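Local atomic coordinates of coenzyme F420-dependent N(5),N(10)-methenyltetrahydromethanopterin reductase-related protein (Desulfurobacterium thermolithotrophum DSM 11699, PDB entry 6HUY), a protein that binds an iron-guanylylpyridinol cofactor and 5,10-methenyltetrahydrofolate, and is related to the H2-forming methylenetetrahydromethanopterin dehydrogenases. Residues I161-L166 and A191-A196; P105-N110 and E138-S143. All coordinates share one frame; numbering follows the deposited sequence.

Contact 1 pairs the strands 158-163 and 190-195 of a beta-alpha-beta unit. Contact 2 lies at the edge of the six-stranded parallel sheet of the Rossmann-like N-terminal domain. Their centres are 18 Å apart. They follow one another along the chain and touch where Ser143 OG meets Ala162 O at 2.7 Å, probably as a hydrogen bond. Neither contact lines the ligand sites directly. The side chain of Leu194 is about 12 Å from the iron-guanylylpyridinol cofactor, and that of Leu107 is also about 12 Å from it. The side chain of Tyr192 is about 11 Å from a bound 5,10-methenyltetrahydrofolate. Both contacts are structural packing of the fold, at least one shell away from the ligands.

Contact 1 (I161-L166 and A191-A196); sequences IATNEL and AYLLPA
Thr163 OG1 has three polar partners, one of them Leu194 O across the contact. Leu194 O is 3.3 Å from Thr163 OG1, a weak bond that is not settled, because the hydroxyl proton has another acceptor within reach. The backbone N of Glu165 gives Thr163 OG1 a second weak bond. Thr163 OG1 also lies 2.7 Å from a water oxygen. That water donates to Glu165 OE1 at 2.6 Å and weakly to Leu193 O. The first torsion of Thr163 (chi1 74°) sets OG1 between the backbone N and the carbonyl carbon. The same rotation lays the CG2 methyl of Thr163 across Leu193 at about a right angle, 3.7 Å from Leu193 CB.

Leu194 O is held firmly by Thr163 N at 2.9 Å, and the CA-H of Ala162 also points at it. The parallel ladder continues toward Ile161. Leu194 N donates to Ile161 O at 3.0 Å. Ile161 N gives a nearly straight bond (173°) to Tyr192 O at 2.9 Å. Ile161 and Leu193 lie side by side on one face of the pair, where helix 174-186 packs through Leu180 and Ile177. Ala162 and Leu194 are on the other face. There the CB atoms of Ala162 and Ala196 meet at 3.8 Å, and both alanines touch Ile121 of helix 121-127.

Beyond the strand end the chain of Glu165 runs alongside the ring of Pro195, and Leu166 CD1 meets Pro195 CB. The other subunit closes in here, with its Pro310 on Glu165 and its Tyr253 on Leu166.

The strands are thus joined by backbone bonds, which fade to a weak one from Ala196 N to Thr163 O. Pro195 has no N-H to give, but the ladder uses the N-H groups of Leu194 and Ala196, so the proline costs it no bond.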
loop_
_atom_site.group_PDB
_atom_site.type_symbol
_atom_site.label_atom_id
_atom_site.label_comp_id
_atom_site.label_asym_id
_atom_site.label_seq_id
_atom_site.Cartn_x
_atom_site.Cartn_y
_atom_site.Cartn_z
ATOM N N ILE A 161 2.674 -18.740 11.244
ATOM C CA ILE A 161 3.866 -18.913 12.064
ATOM C C ILE A 161 4.959 -18.036 11.476
ATOM O O ILE A 161 5.351 -18.211 10.316
ATOM C CB ILE A 161 4.298 -20.387 12.128
ATOM C CG1 ILE A 161 3.203 -21.225 12.806
ATOM C CG2 ILE A 161 5.635 -20.530 12.867
ATOM C CD1 ILE A 161 3.318 -22.706 12.579
ATOM N N ALA A 162 5.445 -17.096 12.282
ATOM C CA ALA A 162 6.458 -16.145 11.849
ATOM C C ALA A 162 7.802 -16.843 11.678
ATOM O O ALA A 162 8.195 -17.669 12.504
ATOM C CB ALA A 162 6.590 -15.022 12.881
ATOM N N THR A 163 8.506 -16.503 10.602
ATOM C CA THR A 163 9.853 -16.993 10.321
ATOM C C THR A 163 10.826 -15.816 10.201
ATOM O O THR A 163 10.459 -14.652 10.360
ATOM C CB THR A 163 9.886 -17.824 9.038
ATOM O OG1 THR A 163 9.771 -16.955 7.905
ATOM C CG2 THR A 163 8.762 -18.850 9.022
ATOM N N ASN A 164 12.079 -16.142 9.901
ATOM C CA ASN A 164 13.144 -15.154 9.761
ATOM C C ASN A 164 13.235 -14.553 8.366
ATOM O O ASN A 164 14.109 -13.709 8.133
ATOM C CB ASN A 164 14.499 -15.784 10.121
ATOM C CG ASN A 164 14.561 -16.245 11.569
ATOM O OD1 ASN A 164 14.247 -15.487 12.486
ATOM N ND2 ASN A 164 14.974 -17.485 11.781
ATOM N N GLU A 165 12.376 -14.974 7.440
ATOM C CA GLU A 165 12.439 -14.475 6.074
ATOM C C GLU A 165 12.266 -12.958 6.051
ATOM O O GLU A 165 11.396 -12.401 6.728
ATOM C CB GLU A 165 11.375 -15.158 5.216
ATOM C CG GLU A 165 11.560 -14.961 3.714
ATOM C CD GLU A 165 10.747 -15.939 2.879
ATOM O OE1 GLU A 165 9.738 -16.470 3.387
ATOM O OE2 GLU A 165 11.111 -16.176 1.710
ATOM N N LEU A 166 13.107 -12.291 5.267
ATOM C CA LEU A 166 13.166 -10.845 5.114
ATOM C C LEU A 166 13.888 -10.182 6.285
ATOM O O LEU A 166 14.153 -8.983 6.214
ATOM C CB LEU A 166 11.781 -10.191 4.944
ATOM C CG LEU A 166 10.916 -10.790 3.833
ATOM C CD1 LEU A 166 9.666 -9.995 3.705
ATOM C CD2 LEU A 166 11.636 -10.841 2.502
ATOM N N ALA A 191 -0.232 -25.136 8.719
ATOM C CA ALA A 191 0.825 -24.239 9.160
ATOM C C ALA A 191 1.273 -23.402 7.967
ATOM O O ALA A 191 1.814 -23.939 6.996
ATOM C CB ALA A 191 1.985 -25.034 9.753
ATOM N N TYR A 192 1.035 -22.090 8.042
ATOM C CA TYR A 192 1.474 -21.133 7.028
ATOM C C TYR A 192 2.680 -20.383 7.587
ATOM O O TYR A 192 2.542 -19.581 8.513
ATOM C CB TYR A 192 0.348 -20.163 6.655
ATOM C CG TYR A 192 -0.809 -20.798 5.920
ATOM C CD1 TYR A 192 -0.634 -21.355 4.657
ATOM C CD2 TYR A 192 -2.083 -20.831 6.481
ATOM C CE1 TYR A 192 -1.693 -21.938 3.969
ATOM C CE2 TYR A 192 -3.157 -21.408 5.800
ATOM C CZ TYR A 192 -2.956 -21.964 4.546
ATOM O OH TYR A 192 -4.006 -22.543 3.872
ATOM N N LEU A 193 3.860 -20.655 7.040
ATOM C CA LEU A 193 5.091 -20.023 7.504
ATOM C C LEU A 193 5.327 -18.764 6.683
ATOM O O LEU A 193 5.578 -18.841 5.477
ATOM C CB LEU A 193 6.273 -20.982 7.401
ATOM C CG LEU A 193 6.439 -21.961 8.571
ATOM C CD1 LEU A 193 5.164 -22.723 8.856
ATOM C CD2 LEU A 193 7.553 -22.914 8.280
ATOM N N LEU A 194 5.208 -17.608 7.331
ATOM C CA LEU A 194 5.328 -16.323 6.673
ATOM C C LEU A 194 6.470 -15.514 7.271
ATOM O O LEU A 194 6.801 -15.681 8.447
ATOM C CB LEU A 194 4.033 -15.506 6.796
ATOM C CG LEU A 194 2.765 -16.157 6.277
ATOM C CD1 LEU A 194 1.601 -15.253 6.607
ATOM C CD2 LEU A 194 2.853 -16.386 4.793
ATOM N N PRO A 195 7.052 -14.592 6.503
ATOM C CA PRO A 195 7.993 -13.639 7.095
ATOM C C PRO A 195 7.352 -12.962 8.297
ATOM O O PRO A 195 6.181 -12.579 8.264
ATOM C CB PRO A 195 8.250 -12.643 5.960
ATOM C CG PRO A 195 7.903 -13.387 4.706
ATOM C CD PRO A 195 6.818 -14.326 5.071
ATOM N N ALA A 196 8.127 -12.812 9.367
ATOM C CA ALA A 196 7.568 -12.303 10.616
ATOM C C ALA A 196 6.766 -11.021 10.408
ATOM O O ALA A 196 5.681 -10.866 10.972
ATOM C CB ALA A 196 8.694 -12.082 11.628
HETATM O O HOH W 1 8.742 -17.607 5.476
#

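Contact 2 (P105-N110 and E138-S143); sequences PYLVEN and EDIGFS
The carboxylates of Glu109 and Asp139 are stacked face to face, their planes only 5° apart. Glu109 OE2 lies 3.4 Å from Asp139 CG, so Glu109 occupies one face of the aspartate group. The side chain of Ile140 lies on the opposite side, its CG1 4.4 Å from Asp139 CG. The chain of Glu109 bends at chi2 (72°), which folds its carboxylate back over Asp139. At the edge, Asp139 OD2 receives Asn110 N at 2.6 Å through its anti lone pair. This bond is nearly straight (175°). The amide of Asn110 stands steeply to the carboxylate, and its OD1 reaches Asp139 CB at 3.5 Å.

Two like charges would be expected to repel in this stack. Their closeness would be expected to raise the pKa of one acid, most likely Glu109. Asn110 N and Arg137, whose NH2 forms a salt bridge with Asp139 OD2, would favour the charged form of Asp139. Glu109 also packs on Arg137. On the Asn110 side a water bridges the segments. The water donates to Asn110 OD1 at 2.9 Å. The same water donates to Asp139 O at 2.5 Å.

The apolar part is small. Ile140 CD1 meets Leu107 CB at 3.8 Å, the two side chains crossing at about a right angle, and both rest on Ile113.

Segment 105-110 lies in the loop between helix 95-103 and strand 112-115. Segment 138-143 runs from a loop into strand 141-144, of which it holds the first three residues. This is the outermost strand on that side of the sheet within the chain, and it pairs with 112-115. Gln176 NE2 of helix 174-186 binds both Asn110 O and Asp139 O, while Phe142 packs against helices 121-127 and 129-134.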
loop_
_atom_site.group_PDB
_atom_site.type_symbol
_atom_site.label_atom_id
_atom_site.label_comp_id
_atom_site.label_asym_id
_atom_site.label_seq_id
_atom_site.Cartn_x
_atom_site.Cartn_y
_atom_site.Cartn_z
ATOM N N PRO A 105 12.608 -14.353 32.209
ATOM C CA PRO A 105 13.672 -15.049 32.944
ATOM C C PRO A 105 13.286 -16.435 33.450
ATOM O O PRO A 105 14.189 -17.197 33.816
ATOM C CB PRO A 105 13.978 -14.092 34.101
ATOM C CG PRO A 105 12.753 -13.285 34.273
ATOM C CD PRO A 105 12.088 -13.189 32.953
ATOM N N TYR A 106 11.996 -16.800 33.446
ATOM C CA TYR A 106 11.524 -18.076 33.984
ATOM C C TYR A 106 11.261 -19.135 32.919
ATOM O O TYR A 106 11.063 -20.299 33.269
ATOM C CB TYR A 106 10.229 -17.872 34.781
ATOM C CG TYR A 106 10.360 -16.963 35.985
ATOM C CD1 TYR A 106 10.763 -17.459 37.229
ATOM C CD2 TYR A 106 10.077 -15.607 35.878
ATOM C CE1 TYR A 106 10.879 -16.618 38.323
ATOM C CE2 TYR A 106 10.194 -14.768 36.955
ATOM C CZ TYR A 106 10.592 -15.267 38.173
ATOM O OH TYR A 106 10.694 -14.394 39.228
ATOM N N LEU A 107 11.197 -18.767 31.645
ATOM C CA LEU A 107 10.956 -19.753 30.599
ATOM C C LEU A 107 12.113 -20.748 30.517
ATOM O O LEU A 107 13.258 -20.433 30.843
ATOM C CB LEU A 107 10.751 -19.054 29.251
ATOM C CG LEU A 107 9.420 -18.317 29.094
ATOM C CD1 LEU A 107 9.480 -17.376 27.912
ATOM C CD2 LEU A 107 8.270 -19.311 28.938
ATOM N N VAL A 108 11.790 -21.966 30.071
ATOM C CA VAL A 108 12.787 -23.019 29.910
ATOM C C VAL A 108 13.795 -22.636 28.831
ATOM O O VAL A 108 13.536 -21.795 27.963
ATOM C CB VAL A 108 12.091 -24.350 29.583
ATOM C CG1 VAL A 108 12.993 -25.304 28.805
ATOM C CG2 VAL A 108 11.633 -25.011 30.858
ATOM N N GLU A 109 14.976 -23.247 28.905
ATOM C CA GLU A 109 16.001 -23.002 27.901
ATOM C C GLU A 109 15.461 -23.332 26.515
ATOM O O GLU A 109 14.845 -24.379 26.310
ATOM C CB GLU A 109 17.246 -23.838 28.205
ATOM C CG GLU A 109 18.501 -23.427 27.431
ATOM C CD GLU A 109 19.095 -22.108 27.910
ATOM O OE1 GLU A 109 18.633 -21.587 28.950
ATOM O OE2 GLU A 109 20.038 -21.600 27.259
ATOM N N ASN A 110 15.715 -22.441 25.560
ATOM C CA ASN A 110 15.318 -22.604 24.166
ATOM C C ASN A 110 13.811 -22.534 23.964
ATOM O O ASN A 110 13.304 -22.973 22.926
ATOM C CB ASN A 110 15.865 -23.911 23.589
ATOM C CG ASN A 110 17.377 -24.007 23.712
ATOM O OD1 ASN A 110 18.093 -23.012 23.542
ATOM N ND2 ASN A 110 17.871 -25.204 24.006
ATOM N N GLU A 138 19.262 -14.959 25.297
ATOM C CA GLU A 138 19.431 -14.990 23.847
ATOM C C GLU A 138 18.980 -16.307 23.234
ATOM O O GLU A 138 18.878 -16.400 22.006
ATOM C CB GLU A 138 20.894 -14.732 23.472
ATOM C CG GLU A 138 21.361 -13.309 23.726
ATOM C CD GLU A 138 21.850 -13.057 25.143
ATOM O OE1 GLU A 138 21.829 -13.992 25.979
ATOM O OE2 GLU A 138 22.250 -11.899 25.416
ATOM N N ASP A 139 18.719 -17.322 24.052
ATOM C CA ASP A 139 18.201 -18.597 23.577
ATOM C C ASP A 139 16.711 -18.549 23.282
ATOM O O ASP A 139 16.201 -19.434 22.587
ATOM C CB ASP A 139 18.476 -19.684 24.624
ATOM C CG ASP A 139 17.765 -19.419 25.942
ATOM O OD1 ASP A 139 18.046 -18.382 26.587
ATOM O OD2 ASP A 139 16.918 -20.249 26.328
ATOM N N ILE A 140 15.995 -17.570 23.834
ATOM C CA ILE A 140 14.550 -17.527 23.682
ATOM C C ILE A 140 14.204 -17.155 22.248
ATOM O O ILE A 140 14.760 -16.206 21.680
ATOM C CB ILE A 140 13.930 -16.532 24.676
ATOM C CG1 ILE A 140 14.114 -17.000 26.134
ATOM C CG2 ILE A 140 12.441 -16.309 24.358
ATOM C CD1 ILE A 140 13.279 -18.187 26.503
ATOM N N GLY A 141 13.286 -17.908 21.656
ATOM C CA GLY A 141 12.800 -17.595 20.338
ATOM C C GLY A 141 11.541 -16.734 20.357
ATOM O O GLY A 141 10.832 -16.650 21.365
ATOM N N PHE A 142 11.272 -16.117 19.205
ATOM C CA PHE A 142 10.149 -15.200 19.041
ATOM C C PHE A 142 9.488 -15.509 17.708
ATOM O O PHE A 142 10.125 -15.378 16.660
ATOM C CB PHE A 142 10.611 -13.729 19.107
ATOM C CG PHE A 142 11.033 -13.300 20.492
ATOM C CD1 PHE A 142 12.343 -13.471 20.924
ATOM C CD2 PHE A 142 10.107 -12.773 21.381
ATOM C CE1 PHE A 142 12.720 -13.106 22.208
ATOM C CE2 PHE A 142 10.484 -12.405 22.666
ATOM C CZ PHE A 142 11.790 -12.573 23.076
ATOM N N SER A 143 8.225 -15.945 17.755
ATOM C CA SER A 143 7.445 -16.252 16.562
ATOM C C SER A 143 5.959 -16.004 16.838
ATOM O O SER A 143 5.621 -15.159 17.674
ATOM C CB SER A 143 7.698 -17.695 16.122
ATOM O OG SER A 143 7.060 -17.982 14.886
HETATM O O HOH W 2 17.087 -21.476 21.354
#